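Long-range contact in penicillin-binding protein PbpB (Mycobacterium tuberculosis, PDB 6KGU), which builds cross-linked peptidoglycan from lipid intermediates for the mycobacterial cell wall, through a penicillin-sensitive transpeptidase domain that beta-lactams such as aztreonam inactivate: residues L195-D200 and G231-M236. Residues are numbered along the deposited sequence; the frame is centred on the assembly and turned at random.
Sequences LTLDND and GEVLAM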
ATOM      1  N   LEU A 195      -9.131 -15.615   5.139  1.00 31.07           N
ATOM      2  CA  LEU A 195      -8.417 -14.368   4.887  1.00 30.73           C
ATOM      3  C   LEU A 195      -9.392 -13.207   4.691  1.00 32.72           C
ATOM      4  O   LEU A 195     -10.570 -13.396   4.382  1.00 28.78           O
ATOM      5  CB  LEU A 195      -7.520 -14.495   3.653  1.00 26.99           C
ATOM      6  CG  LEU A 195      -6.531 -15.671   3.705  1.00 33.00           C
ATOM      7  CD1 LEU A 195      -5.690 -15.749   2.450  1.00 29.16           C
ATOM      8  CD2 LEU A 195      -5.632 -15.543   4.939  1.00 28.58           C
ATOM      9  N   THR A 196      -8.874 -11.987   4.859  1.00 28.96           N
ATOM     10  CA  THR A 196      -9.636 -10.798   4.487  1.00 28.24           C
ATOM     11  C   THR A 196      -9.721 -10.599   2.977  1.00 33.04           C
ATOM     12  O   THR A 196     -10.529  -9.775   2.529  1.00 27.61           O
ATOM     13  CB  THR A 196      -9.011  -9.554   5.131  1.00 31.54           C
ATOM     14  OG1 THR A 196      -7.637  -9.446   4.727  1.00 31.52           O
ATOM     15  CG2 THR A 196      -9.070  -9.640   6.651  1.00 25.90           C
ATOM     16  N   LEU A 197      -8.885 -11.302   2.198  1.00 31.06           N
ATOM     17  CA  LEU A 197      -8.877 -11.158   0.746  1.00 28.96           C
ATOM     18  C   LEU A 197     -10.251 -11.423   0.146  1.00 32.73           C
ATOM     19  O   LEU A 197     -11.002 -12.286   0.608  1.00 34.53           O
ATOM     20  CB  LEU A 197      -7.874 -12.124   0.093  1.00 25.65           C
ATOM     21  CG  LEU A 197      -6.378 -11.964   0.393  1.00 29.07           C
ATOM     22  CD1 LEU A 197      -5.552 -12.990  -0.410  1.00 27.11           C
ATOM     23  CD2 LEU A 197      -5.881 -10.526   0.116  1.00 24.52           C
ATOM     24  N   ASP A 198     -10.561 -10.677  -0.902  1.00 27.69           N
ATOM     25  CA  ASP A 198     -11.688 -10.950  -1.779  1.00 31.86           C
ATOM     26  C   ASP A 198     -11.094 -11.437  -3.094  1.00 31.56           C
ATOM     27  O   ASP A 198     -10.450 -10.662  -3.808  1.00 31.52           O
ATOM     28  CB  ASP A 198     -12.539  -9.693  -1.955  1.00 30.30           C
ATOM     29  CG  ASP A 198     -13.730  -9.901  -2.875  1.00 37.48           C
ATOM     30  OD1 ASP A 198     -13.577 -10.530  -3.934  1.00 36.41           O
ATOM     31  OD2 ASP A 198     -14.819  -9.412  -2.534  1.00 36.99           O
ATOM     32  N   ASN A 199     -11.330 -12.713  -3.419  1.00 35.32           N
ATOM     33  CA  ASN A 199     -10.675 -13.328  -4.570  1.00 31.69           C
ATOM     34  C   ASN A 199     -11.014 -12.615  -5.868  1.00 33.77           C
ATOM     35  O   ASN A 199     -10.170 -12.550  -6.761  1.00 30.79           O
ATOM     36  CB  ASN A 199     -11.037 -14.810  -4.661  1.00 32.10           C
ATOM     37  CG  ASN A 199     -10.215 -15.667  -3.697  1.00 40.97           C
ATOM     38  OD1 ASN A 199      -9.336 -15.157  -2.992  1.00 36.07           O
ATOM     39  ND2 ASN A 199     -10.495 -16.964  -3.664  1.00 34.77           N
ATOM     40  N   ASP A 200     -12.224 -12.062  -5.993  1.00 32.25           N
ATOM     41  CA  ASP A 200     -12.572 -11.320  -7.199  1.00 34.38           C
ATOM     42  C   ASP A 200     -11.742 -10.047  -7.309  1.00 31.58           C
ATOM     43  O   ASP A 200     -11.185  -9.741  -8.367  1.00 30.93           O
ATOM     44  CB  ASP A 200     -14.064 -10.976  -7.210  1.00 38.71           C
ATOM     45  CG  ASP A 200     -14.958 -12.211  -7.142  1.00 48.41           C
ATOM     46  OD1 ASP A 200     -14.559 -13.284  -7.661  1.00 40.22           O
ATOM     47  OD2 ASP A 200     -16.067 -12.095  -6.581  1.00 55.18           O
ATOM     48  N   GLY A 231      -9.406  -1.282   7.475  1.00 30.35           N
ATOM     49  CA  GLY A 231      -8.029  -1.595   7.128  1.00 26.40           C
ATOM     50  C   GLY A 231      -7.774  -3.044   6.792  1.00 29.02           C
ATOM     51  O   GLY A 231      -6.614  -3.453   6.690  1.00 31.04           O
ATOM     52  N   GLU A 232      -8.818  -3.839   6.591  1.00 28.62           N
ATOM     53  CA  GLU A 232      -8.600  -5.209   6.168  1.00 30.14           C
ATOM     54  C   GLU A 232      -7.998  -5.217   4.770  1.00 29.59           C
ATOM     55  O   GLU A 232      -8.280  -4.343   3.946  1.00 29.35           O
ATOM     56  CB  GLU A 232      -9.906  -6.007   6.208  1.00 30.08           C
ATOM     57  CG  GLU A 232     -10.426  -6.267   7.622  1.00 34.02           C
ATOM     58  CD  GLU A 232     -11.634  -7.196   7.663  1.00 40.39           C
ATOM     59  OE1 GLU A 232     -12.415  -7.237   6.682  1.00 37.71           O
ATOM     60  OE2 GLU A 232     -11.800  -7.891   8.689  1.00 50.76           O
ATOM     61  N   VAL A 233      -7.134  -6.198   4.525  1.00 29.20           N
ATOM     62  CA  VAL A 233      -6.460  -6.342   3.237  1.00 23.76           C
ATOM     63  C   VAL A 233      -7.388  -7.074   2.274  1.00 28.46           C
ATOM     64  O   VAL A 233      -7.606  -8.284   2.406  1.00 25.87           O
ATOM     65  CB  VAL A 233      -5.133  -7.087   3.385  1.00 27.34           C
ATOM     66  CG1 VAL A 233      -4.517  -7.322   2.004  1.00 26.49           C
ATOM     67  CG2 VAL A 233      -4.181  -6.296   4.316  1.00 24.85           C
ATOM     68  N   LEU A 234      -7.926  -6.344   1.292  1.00 24.62           N
ATOM     69  CA  LEU A 234      -8.822  -6.933   0.293  1.00 26.83           C
ATOM     70  C   LEU A 234      -8.074  -7.477  -0.922  1.00 26.93           C
ATOM     71  O   LEU A 234      -8.562  -8.396  -1.588  1.00 31.56           O
ATOM     72  CB  LEU A 234      -9.848  -5.889  -0.172  1.00 26.51           C
ATOM     73  CG  LEU A 234     -10.794  -5.284   0.882  1.00 32.02           C
ATOM     74  CD1 LEU A 234     -11.880  -4.434   0.227  1.00 29.84           C
ATOM     75  CD2 LEU A 234     -11.429  -6.381   1.754  1.00 32.23           C
ATOM     76  N   ALA A 235      -6.917  -6.909  -1.244  1.00 28.80           N
ATOM     77  CA  ALA A 235      -6.069  -7.417  -2.317  1.00 31.03           C
ATOM     78  C   ALA A 235      -4.630  -7.034  -2.007  1.00 30.01           C
ATOM     79  O   ALA A 235      -4.370  -5.943  -1.494  1.00 25.71           O
ATOM     80  CB  ALA A 235      -6.472  -6.860  -3.695  1.00 23.91           C
ATOM     81  N   MET A 236      -3.700  -7.933  -2.330  1.00 26.77           N
ATOM     82  CA  MET A 236      -2.275  -7.643  -2.183  1.00 27.45           C
ATOM     83  C   MET A 236      -1.592  -8.427  -3.294  1.00 26.07           C
ATOM     84  O   MET A 236      -1.654  -9.661  -3.305  1.00 26.51           O
ATOM     85  CB  MET A 236      -1.763  -8.052  -0.793  1.00 25.20           C
ATOM     86  CG  MET A 236      -0.293  -7.765  -0.521  1.00 34.13           C
ATOM     87  SD  MET A 236       0.241  -8.219   1.163  1.00 30.71           S
ATOM     88  CE  MET A 236      -0.286  -6.760   2.073  1.00 26.96           C
TER
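Thr196 presses its side chain against the backbone of Val233, and the tight part of the contact starts there. Its hydroxyl OG1 donates to Val233 O over 2.6 Å, reaching the oxygen from 27° outside the carbonyl plane; the first torsion, 57°, turns OG1 to that oxygen. Arg410 O is also within bonding range of OG1, so the single proton must be shared or alternate between the two oxygens. Two residues on, Asp198 N gives a nearly straight bond (172°) to Leu234 O, 3.1 Å away.

Beside the threonine, methyl CG2 lies 3.7 Å from CD of Glu232, the two side chains crossing at a slant. The carboxylate is held by salt bridges to Lys413 and Arg24, and Arg24 also binds Thr196 O. Leu197 CD2 comes 3.6 Å from Val233 O, but its apolar pairing with Val233 CG1 is slacker, at 4.0 Å. Asp198, still buried, is the N-cap of helix 199-216, its OD1 accepting a weak bond from Asp200 N. Beyond it the contact ends: Asn199 and the exposed Asp200 do not touch 231-236.

The lead-in to that helix, just past strand 192-195 of the mixed sheet, thus meets the edge strand of the transpeptidase sheet, where Leu234 and Ala235 form a classic beta bulge opposite Val225. Bonds to two consecutive carbonyls chiefly fix it, and the salt bridges would offset the charge of the buried Glu232 carboxylate.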